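Local coordinates for protein luciferase-like monooxygenase (Streptomyces bottropensis, PDB 7BIP) that probably acts as a luciferase-like monooxygenase, of a family that generally uses reduced flavin, in the biosynthesis of the aromatic polyketide rishirilide, at residues 1-9 with 32-41; 183-193 with 211-221. One frame throughout, in Å; residues are numbered along the deposited sequence.

Both contacts belong to one TIM barrel and reach its parallel sheet, contact 1 as strand pairing, contact 2 through strand 192-195. Contact 1 comes first along the chain, pairing strand 2-6 with strand 39-42 after helix 18-35; contact 2 follows it completely, setting helix 180-188 and the start of strand 192-195 against helix 202-218. Their centres are 25 Å apart and their nearest atoms about 8 Å, so they do not touch. The first lies in the sheet itself, about 11 Å from the centre of the chain; the second, about 19 Å out, belongs to the helical layer outside the sheet. Together they represent the two layers from which a TIM barrel is built.

Contact 1: residues 1-9 with 32-41; sequences MKFGINLFP and ADELGFHHVK
Residues 1-9 and 32-41 form a parallel strand pairing inside a beta-alpha-beta unit, strand 2-6, helix 18-35 and strand 39-42, at the start of the TIM barrel. Three backbone bonds make the ladder, I5 N to H39 O, K41 N to I5 O (2.8 Å) and L7 N to K41 O, and just before the strand H38 N bonds F3 O with an N-H...O angle of 170°. The contact is tight at G4, whose CA lies over the centre of the H39 imidazole, 3.4 Å from its centroid, a CH-pi contact. A CB on G4 would run into H39 CG, so the ring can lie this close only because residue 4 is glycine. H39 holds that position with CG between its own N and carbonyl carbon (chi1 66°), and in the ring plane its ND1 lies 3.0 Å from H38 ND1, a hydrogen bond in which either may be the donor. H38 offers one ring face to K2, whose CB sits 4.1 Å from the centroid, the two side chains crossing at about a right angle. On the helix-facing side of the sheet, I5 and V40 lie side by side, while I5 CD1 meets A32 CB at 4.0 Å and I5 CG2 lies over one face of the F37 ring, near its rim. L7 CD1 adds to this layer against V40 CG1. The far ends of the histidines are satisfied by E226 for H38 and S322 for H39; K41, a residue of a calcium site seen for this protein though no ion is bound to this chain here, bonds S322 through NZ. Strand 2-6 thus lies between strands 320-324 and 39-42, strand 72-78 borders the latter, and helix 18-35 covers the I5, L7 and V40 side.

Contact 2: residues 183-193 with 211-221; sequences AEAAARAGHGV and LYRDAASAAGF
Y212 lays its ring against residues 183-193 by holding CG anti to its backbone N (chi1 173°), and F221 also has CG anti to its backbone N, both rings meeting the end of helix 180-188 and the chain that follows it. This is helix-helix packing in the outer layer of a TIM barrel: segments 183-188 and 211-218 run nearly alongside, at 27° with axes 7.9 Å apart, a close approach permitted by alanines. A187 CB carries most of the helix contact, 3.7 Å from A215 CB and also against A216 CB and Y212 CD1. E184 CG also touches A215 CB, at 3.6 Å. The Y212 ring lies under V193, with CG1 over the centre of one face, a CH-pi contact 4.0 Å from the centroid, while A183 O and H191 O meet its edge in the ring plane. A phenylalanine in place of Y212 would probably keep the CH-pi contact with V193 but leave H191 O without its hydroxyl donor, and the turn from helix to strand less firmly fixed. Both helices end in Schellman motifs, with G190 and G220 at positive phi. Beyond the second, F221 packs its CD2, CE2 and CZ against the backbone of A187, G190 and H191, and G190 CA makes an off-centre CH-pi contact with its ring. Outside the two segments, P223 and I228 also touch Y212, tying the ring to the following strand 228-236, and G192 bonds through its backbone to strand 171-175. The one hydrogen bond between the segments runs from Y212 OH to H191 O, 2.7 Å long, the donor tilted 16° from the carbonyl plane.

Contact 1: residues 1-9 with 32-41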
loop_
_atom_site.group_PDB
_atom_site.type_symbol
_atom_site.label_atom_id
_atom_site.label_comp_id
_atom_site.label_asym_id
_atom_site.label_seq_id
_atom_site.Cartn_x
_atom_site.Cartn_y
_atom_site.Cartn_z
ATOM N N MET A 1 -13.699 24.243 -13.260
ATOM C CA MET A 1 -12.406 23.559 -13.242
ATOM C C MET A 1 -12.022 23.133 -11.837
ATOM O O MET A 1 -12.306 23.841 -10.871
ATOM C CB MET A 1 -11.292 24.456 -13.791
ATOM C CG MET A 1 -11.521 24.989 -15.181
ATOM S SD MET A 1 -11.491 23.711 -16.444
ATOM C CE MET A 1 -9.960 22.856 -16.111
ATOM N N LYS A 2 -11.354 21.988 -11.728
ATOM C CA LYS A 2 -10.684 21.579 -10.498
ATOM C C LYS A 2 -9.202 21.393 -10.778
ATOM O O LYS A 2 -8.818 21.022 -11.893
ATOM C CB LYS A 2 -11.262 20.260 -9.939
ATOM C CG LYS A 2 -12.745 20.316 -9.547
ATOM C CD LYS A 2 -12.972 21.271 -8.391
ATOM C CE LYS A 2 -14.307 21.021 -7.718
ATOM N NZ LYS A 2 -14.507 21.966 -6.590
ATOM N N PHE A 3 -8.363 21.645 -9.766
ATOM C CA PHE A 3 -6.912 21.536 -9.925
ATOM C C PHE A 3 -6.326 20.771 -8.754
ATOM O O PHE A 3 -6.460 21.199 -7.602
ATOM C CB PHE A 3 -6.234 22.914 -10.020
ATOM C CG PHE A 3 -6.785 23.786 -11.107
ATOM C CD1 PHE A 3 -6.282 23.710 -12.402
ATOM C CD2 PHE A 3 -7.808 24.675 -10.838
ATOM C CE1 PHE A 3 -6.805 24.521 -13.413
ATOM C CE2 PHE A 3 -8.337 25.478 -11.844
ATOM C CZ PHE A 3 -7.831 25.396 -13.128
ATOM N N GLY A 4 -5.662 19.656 -9.055
ATOM C CA GLY A 4 -4.869 18.953 -8.071
ATOM C C GLY A 4 -3.437 18.830 -8.538
ATOM O O GLY A 4 -3.050 19.446 -9.540
ATOM N N ILE A 5 -2.622 18.060 -7.826
ATOM C CA ILE A 5 -1.238 17.881 -8.242
ATOM C C ILE A 5 -1.006 16.413 -8.547
ATOM O O ILE A 5 -1.621 15.523 -7.951
ATOM C CB ILE A 5 -0.217 18.370 -7.196
ATOM C CG1 ILE A 5 -0.374 17.576 -5.893
ATOM C CG2 ILE A 5 -0.359 19.894 -6.980
ATOM C CD1 ILE A 5 0.848 17.669 -4.965
ATOM N N ASN A 6 -0.118 16.173 -9.504
ATOM C CA ASN A 6 0.313 14.842 -9.884
ATOM C C ASN A 6 1.778 14.710 -9.503
ATOM O O ASN A 6 2.564 15.648 -9.694
ATOM C CB ASN A 6 0.115 14.619 -11.387
ATOM C CG ASN A 6 0.134 13.153 -11.780
ATOM O OD1 ASN A 6 0.534 12.291 -11.002
ATOM N ND2 ASN A 6 -0.292 12.867 -13.011
ATOM N N LEU A 7 2.132 13.571 -8.930
ATOM C CA LEU A 7 3.485 13.317 -8.437
ATOM C C LEU A 7 4.045 12.117 -9.200
ATOM O O LEU A 7 4.173 11.011 -8.677
ATOM C CB LEU A 7 3.487 13.092 -6.911
ATOM C CG LEU A 7 3.106 14.344 -6.114
ATOM C CD1 LEU A 7 2.885 14.043 -4.624
ATOM C CD2 LEU A 7 4.144 15.479 -6.310
ATOM N N PHE A 8 4.361 12.354 -10.464
ATOM C CA PHE A 8 4.882 11.329 -11.357
ATOM C C PHE A 8 6.398 11.382 -11.264
ATOM O O PHE A 8 6.999 12.362 -11.716
ATOM C CB PHE A 8 4.416 11.619 -12.780
ATOM C CG PHE A 8 4.669 10.515 -13.781
ATOM C CD1 PHE A 8 3.641 10.080 -14.605
ATOM C CD2 PHE A 8 5.925 9.961 -13.951
ATOM C CE1 PHE A 8 3.851 9.085 -15.545
ATOM C CE2 PHE A 8 6.140 8.968 -14.895
ATOM C CZ PHE A 8 5.099 8.535 -15.689
ATOM N N PRO A 9 7.068 10.359 -10.717
ATOM C CA PRO A 9 8.536 10.414 -10.619
ATOM C C PRO A 9 9.202 10.086 -11.952
ATOM O O PRO A 9 8.898 9.076 -12.586
ATOM C CB PRO A 9 8.859 9.353 -9.560
ATOM C CG PRO A 9 7.749 8.375 -9.673
ATOM C CD PRO A 9 6.510 9.154 -10.083
ATOM N N ALA A 32 -0.368 20.582 -0.835
ATOM C CA ALA A 32 -1.630 20.543 -1.574
ATOM C C ALA A 32 -2.820 20.670 -0.623
ATOM O O ALA A 32 -3.770 21.424 -0.880
ATOM C CB ALA A 32 -1.719 19.240 -2.376
ATOM N N ASP A 33 -2.782 19.918 0.476
ATOM C CA ASP A 33 -3.812 20.001 1.512
ATOM C C ASP A 33 -3.941 21.423 2.055
ATOM O O ASP A 33 -5.037 21.992 2.100
ATOM C CB ASP A 33 -3.455 19.016 2.628
ATOM C CG ASP A 33 -4.661 18.520 3.406
ATOM O OD1 ASP A 33 -5.725 18.314 2.797
ATOM O OD2 ASP A 33 -4.516 18.308 4.629
ATOM N N GLU A 34 -2.819 22.018 2.453
ATOM C CA GLU A 34 -2.843 23.320 3.113
ATOM C C GLU A 34 -3.317 24.418 2.171
ATOM O O GLU A 34 -4.067 25.311 2.581
ATOM C CB GLU A 34 -1.453 23.658 3.646
ATOM C CG GLU A 34 -0.926 22.687 4.697
ATOM C CD GLU A 34 0.582 22.798 4.898
ATOM O OE1 GLU A 34 1.198 23.731 4.332
ATOM O OE2 GLU A 34 1.148 21.956 5.630
ATOM N N LEU A 35 -2.898 24.359 0.904
ATOM C CA LEU A 35 -3.164 25.443 -0.037
ATOM C C LEU A 35 -4.528 25.340 -0.704
ATOM O O LEU A 35 -4.917 26.279 -1.403
ATOM C CB LEU A 35 -2.075 25.494 -1.120
ATOM C CG LEU A 35 -0.661 25.871 -0.661
ATOM C CD1 LEU A 35 0.314 25.807 -1.830
ATOM C CD2 LEU A 35 -0.665 27.266 -0.038
ATOM N N GLY A 36 -5.257 24.243 -0.516
ATOM C CA GLY A 36 -6.603 24.142 -1.047
ATOM C C GLY A 36 -6.723 23.486 -2.403
ATOM O O GLY A 36 -7.738 23.684 -3.080
ATOM N N PHE A 37 -5.720 22.724 -2.825
ATOM C CA PHE A 37 -5.820 21.963 -4.060
ATOM C C PHE A 37 -6.847 20.841 -3.923
ATOM O O PHE A 37 -7.215 20.421 -2.819
ATOM C CB PHE A 37 -4.450 21.402 -4.446
ATOM C CG PHE A 37 -3.514 22.443 -5.004
ATOM C CD1 PHE A 37 -3.497 22.710 -6.363
ATOM C CD2 PHE A 37 -2.676 23.176 -4.165
ATOM C CE1 PHE A 37 -2.652 23.673 -6.895
ATOM C CE2 PHE A 37 -1.812 24.150 -4.700
ATOM C CZ PHE A 37 -1.811 24.392 -6.067
ATOM N N HIS A 38 -7.322 20.361 -5.075
ATOM C CA HIS A 38 -8.433 19.410 -5.097
ATOM C C HIS A 38 -7.984 17.985 -4.769
ATOM O O HIS A 38 -8.707 17.250 -4.085
ATOM C CB HIS A 38 -9.111 19.463 -6.471
ATOM C CG HIS A 38 -10.163 18.417 -6.677
ATOM N ND1 HIS A 38 -9.957 17.297 -7.454
ATOM C CD2 HIS A 38 -11.432 18.326 -6.211
ATOM C CE1 HIS A 38 -11.054 16.560 -7.459
ATOM N NE2 HIS A 38 -11.962 17.161 -6.710
ATOM N N HIS A 39 -6.809 17.572 -5.239
ATOM C CA HIS A 39 -6.405 16.175 -5.100
ATOM C C HIS A 39 -4.887 16.054 -5.172
ATOM O O HIS A 39 -4.182 16.994 -5.543
ATOM C CB HIS A 39 -7.053 15.302 -6.182
ATOM C CG HIS A 39 -6.579 15.615 -7.566
ATOM N ND1 HIS A 39 -7.322 16.365 -8.449
ATOM C CD2 HIS A 39 -5.443 15.272 -8.224
ATOM C CE1 HIS A 39 -6.663 16.478 -9.591
ATOM N NE2 HIS A 39 -5.521 15.824 -9.480
ATOM N N VAL A 40 -4.407 14.862 -4.807
ATOM C CA VAL A 40 -3.036 14.407 -5.023
ATOM C C VAL A 40 -3.115 13.110 -5.826
ATOM O O VAL A 40 -3.824 12.175 -5.433
ATOM C CB VAL A 40 -2.291 14.167 -3.692
ATOM C CG1 VAL A 40 -0.912 13.570 -3.951
ATOM C CG2 VAL A 40 -2.164 15.479 -2.896
ATOM N N LYS A 41 -2.401 13.057 -6.946
ATOM C CA LYS A 41 -2.423 11.909 -7.845
ATOM C C LYS A 41 -1.017 11.322 -7.937
ATOM O O LYS A 41 -0.030 12.041 -7.799
ATOM C CB LYS A 41 -2.920 12.344 -9.246
ATOM C CG LYS A 41 -2.891 11.270 -10.333
ATOM C CD LYS A 41 -3.504 11.817 -11.628
ATOM C CE LYS A 41 -5.017 11.959 -11.526
ATOM N NZ LYS A 41 -5.526 12.766 -12.697
#

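Contact 2: residues 183-193 with 211-221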
loop_
_atom_site.group_PDB
_atom_site.type_symbol
_atom_site.label_atom_id
_atom_site.label_comp_id
_atom_site.label_asym_id
_atom_site.label_seq_id
_atom_site.Cartn_x
_atom_site.Cartn_y
_atom_site.Cartn_z
ATOM N N ALA A 183 -13.328 5.526 -24.727
ATOM C CA ALA A 183 -14.050 6.565 -24.002
ATOM C C ALA A 183 -15.553 6.352 -24.096
ATOM O O ALA A 183 -16.285 6.613 -23.135
ATOM C CB ALA A 183 -13.666 7.945 -24.533
ATOM N N GLU A 184 -16.031 5.881 -25.249
ATOM C CA GLU A 184 -17.441 5.537 -25.380
ATOM C C GLU A 184 -17.824 4.410 -24.426
ATOM O O GLU A 184 -18.883 4.454 -23.790
ATOM C CB GLU A 184 -17.738 5.141 -26.825
ATOM C CG GLU A 184 -19.142 5.477 -27.288
ATOM C CD GLU A 184 -19.243 5.617 -28.798
ATOM O OE1 GLU A 184 -20.243 5.135 -29.375
ATOM O OE2 GLU A 184 -18.325 6.211 -29.403
ATOM N N ALA A 185 -16.973 3.387 -24.321
ATOM C CA ALA A 185 -17.272 2.259 -23.447
ATOM C C ALA A 185 -17.304 2.686 -21.984
ATOM O O ALA A 185 -18.126 2.195 -21.201
ATOM C CB ALA A 185 -16.245 1.147 -23.665
ATOM N N ALA A 186 -16.427 3.615 -21.601
ATOM C CA ALA A 186 -16.427 4.112 -20.229
ATOM C C ALA A 186 -17.748 4.791 -19.899
ATOM O O ALA A 186 -18.350 4.539 -18.849
ATOM C CB ALA A 186 -15.258 5.078 -20.030
ATOM N N ALA A 187 -18.217 5.667 -20.793
ATOM C CA ALA A 187 -19.493 6.329 -20.564
ATOM C C ALA A 187 -20.628 5.315 -20.497
ATOM O O ALA A 187 -21.502 5.412 -19.628
ATOM C CB ALA A 187 -19.756 7.363 -21.660
ATOM N N ARG A 188 -20.616 4.326 -21.400
ATOM C CA ARG A 188 -21.630 3.273 -21.371
ATOM C C ARG A 188 -21.668 2.578 -20.015
ATOM O O ARG A 188 -22.735 2.160 -19.551
ATOM C CB ARG A 188 -21.364 2.246 -22.476
ATOM C CG ARG A 188 -21.795 2.670 -23.875
ATOM C CD ARG A 188 -21.926 1.453 -24.795
ATOM N NE ARG A 188 -20.624 0.917 -25.182
ATOM C CZ ARG A 188 -19.885 1.388 -26.182
ATOM N NH1 ARG A 188 -20.320 2.406 -26.917
ATOM N NH2 ARG A 188 -18.706 0.838 -26.449
ATOM N N ALA A 189 -20.510 2.436 -19.373
ATOM C CA ALA A 189 -20.404 1.787 -18.076
ATOM C C ALA A 189 -20.599 2.752 -16.915
ATOM O O ALA A 189 -20.535 2.326 -15.758
ATOM C CB ALA A 189 -19.044 1.094 -17.952
ATOM N N GLY A 190 -20.835 4.035 -17.191
ATOM C CA GLY A 190 -20.955 5.029 -16.143
ATOM C C GLY A 190 -19.643 5.477 -15.547
ATOM O O GLY A 190 -19.645 6.109 -14.481
ATOM N N HIS A 191 -18.524 5.176 -16.196
ATOM C CA HIS A 191 -17.222 5.517 -15.642
ATOM C C HIS A 191 -16.799 6.919 -16.062
ATOM O O HIS A 191 -17.266 7.471 -17.064
ATOM C CB HIS A 191 -16.154 4.515 -16.090
ATOM C CG HIS A 191 -16.416 3.109 -15.652
ATOM N ND1 HIS A 191 -17.124 2.804 -14.509
ATOM C CD2 HIS A 191 -16.050 1.924 -16.198
ATOM C CE1 HIS A 191 -17.184 1.491 -14.370
ATOM N NE2 HIS A 191 -16.534 0.935 -15.378
ATOM N N GLY A 192 -15.887 7.488 -15.285
ATOM C CA GLY A 192 -15.178 8.675 -15.707
ATOM C C GLY A 192 -14.099 8.330 -16.712
ATOM O O GLY A 192 -13.885 7.177 -17.075
ATOM N N VAL A 193 -13.393 9.357 -17.171
ATOM C CA VAL A 193 -12.383 9.170 -18.205
ATOM C C VAL A 193 -11.160 10.030 -17.891
ATOM O O VAL A 193 -11.262 11.106 -17.293
ATOM C CB VAL A 193 -12.986 9.467 -19.609
ATOM C CG1 VAL A 193 -13.191 10.966 -19.843
ATOM C CG2 VAL A 193 -12.157 8.840 -20.702
ATOM N N LEU A 211 -17.660 12.438 -28.050
ATOM C CA LEU A 211 -18.131 11.055 -28.042
ATOM C C LEU A 211 -18.454 10.587 -26.630
ATOM O O LEU A 211 -19.444 9.877 -26.415
ATOM C CB LEU A 211 -17.090 10.135 -28.674
ATOM C CG LEU A 211 -16.687 10.425 -30.117
ATOM C CD1 LEU A 211 -15.574 9.485 -30.539
ATOM C CD2 LEU A 211 -17.884 10.308 -31.046
ATOM N N TYR A 212 -17.623 10.967 -25.654
ATOM C CA TYR A 212 -17.869 10.566 -24.275
ATOM C C TYR A 212 -19.153 11.192 -23.752
ATOM O O TYR A 212 -20.016 10.497 -23.202
ATOM C CB TYR A 212 -16.673 10.949 -23.394
ATOM C CG TYR A 212 -16.894 10.718 -21.919
ATOM C CD1 TYR A 212 -16.868 9.430 -21.389
ATOM C CD2 TYR A 212 -17.131 11.785 -21.050
ATOM C CE1 TYR A 212 -17.067 9.215 -20.041
ATOM C CE2 TYR A 212 -17.344 11.577 -19.704
ATOM C CZ TYR A 212 -17.301 10.288 -19.201
ATOM O OH TYR A 212 -17.510 10.067 -17.862
ATOM N N ARG A 213 -19.304 12.509 -23.923
ATOM C CA ARG A 213 -20.499 13.178 -23.422
ATOM C C ARG A 213 -21.754 12.672 -24.127
ATOM O O ARG A 213 -22.811 12.532 -23.499
ATOM C CB ARG A 213 -20.346 14.693 -23.574
ATOM C CG ARG A 213 -19.420 15.322 -22.528
ATOM C CD ARG A 213 -18.889 16.696 -22.942
ATOM N NE ARG A 213 -18.201 17.369 -21.840
ATOM C CZ ARG A 213 -17.121 18.135 -21.978
ATOM N NH1 ARG A 213 -16.589 18.332 -23.181
ATOM N NH2 ARG A 213 -16.564 18.700 -20.914
ATOM N N ASP A 214 -21.653 12.377 -25.425
ATOM C CA ASP A 214 -22.796 11.833 -26.155
ATOM C C ASP A 214 -23.183 10.458 -25.626
ATOM O O ASP A 214 -24.356 10.201 -25.328
ATOM C CB ASP A 214 -22.475 11.751 -27.646
ATOM C CG ASP A 214 -22.754 13.047 -28.376
ATOM O OD1 ASP A 214 -22.539 13.089 -29.604
ATOM O OD2 ASP A 214 -23.181 14.026 -27.721
ATOM N N ALA A 215 -22.209 9.554 -25.516
ATOM C CA ALA A 215 -22.496 8.221 -24.998
ATOM C C ALA A 215 -23.017 8.287 -23.567
ATOM O O ALA A 215 -23.900 7.510 -23.185
ATOM C CB ALA A 215 -21.245 7.346 -25.078
ATOM N N ALA A 216 -22.487 9.212 -22.761
ATOM C CA ALA A 216 -22.945 9.342 -21.379
ATOM C C ALA A 216 -24.424 9.708 -21.320
ATOM O O ALA A 216 -25.188 9.138 -20.532
ATOM C CB ALA A 216 -22.108 10.389 -20.644
ATOM N N SER A 217 -24.842 10.674 -22.141
ATOM C CA SER A 217 -26.242 11.082 -22.147
ATOM C C SER A 217 -27.141 9.946 -22.610
ATOM O O SER A 217 -28.222 9.730 -22.049
ATOM C CB SER A 217 -26.426 12.309 -23.035
ATOM O OG SER A 217 -27.725 12.850 -22.886
ATOM N N ALA A 218 -26.706 9.205 -23.632
ATOM C CA ALA A 218 -27.472 8.055 -24.096
ATOM C C ALA A 218 -27.643 7.018 -22.996
ATOM O O ALA A 218 -28.689 6.365 -22.912
ATOM C CB ALA A 218 -26.790 7.435 -25.316
ATOM N N ALA A 219 -26.639 6.857 -22.140
ATOM C CA ALA A 219 -26.736 5.966 -20.993
ATOM C C ALA A 219 -27.404 6.622 -19.790
ATOM O O ALA A 219 -27.335 6.063 -18.689
ATOM C CB ALA A 219 -25.345 5.461 -20.597
ATOM N N GLY A 220 -28.030 7.782 -19.971
ATOM C CA GLY A 220 -28.724 8.445 -18.876
ATOM C C GLY A 220 -27.805 8.857 -17.749
ATOM O O GLY A 220 -28.144 8.684 -16.571
ATOM N N PHE A 221 -26.645 9.411 -18.088
ATOM C CA PHE A 221 -25.573 9.640 -17.129
ATOM C C PHE A 221 -24.964 10.999 -17.435
ATOM O O PHE A 221 -24.537 11.252 -18.567
ATOM C CB PHE A 221 -24.555 8.486 -17.207
ATOM C CG PHE A 221 -23.146 8.838 -16.806
ATOM C CD1 PHE A 221 -22.870 9.551 -15.648
ATOM C CD2 PHE A 221 -22.083 8.389 -17.576
ATOM C CE1 PHE A 221 -21.560 9.847 -15.295
ATOM C CE2 PHE A 221 -20.779 8.674 -17.227
ATOM C CZ PHE A 221 -20.516 9.404 -16.086
#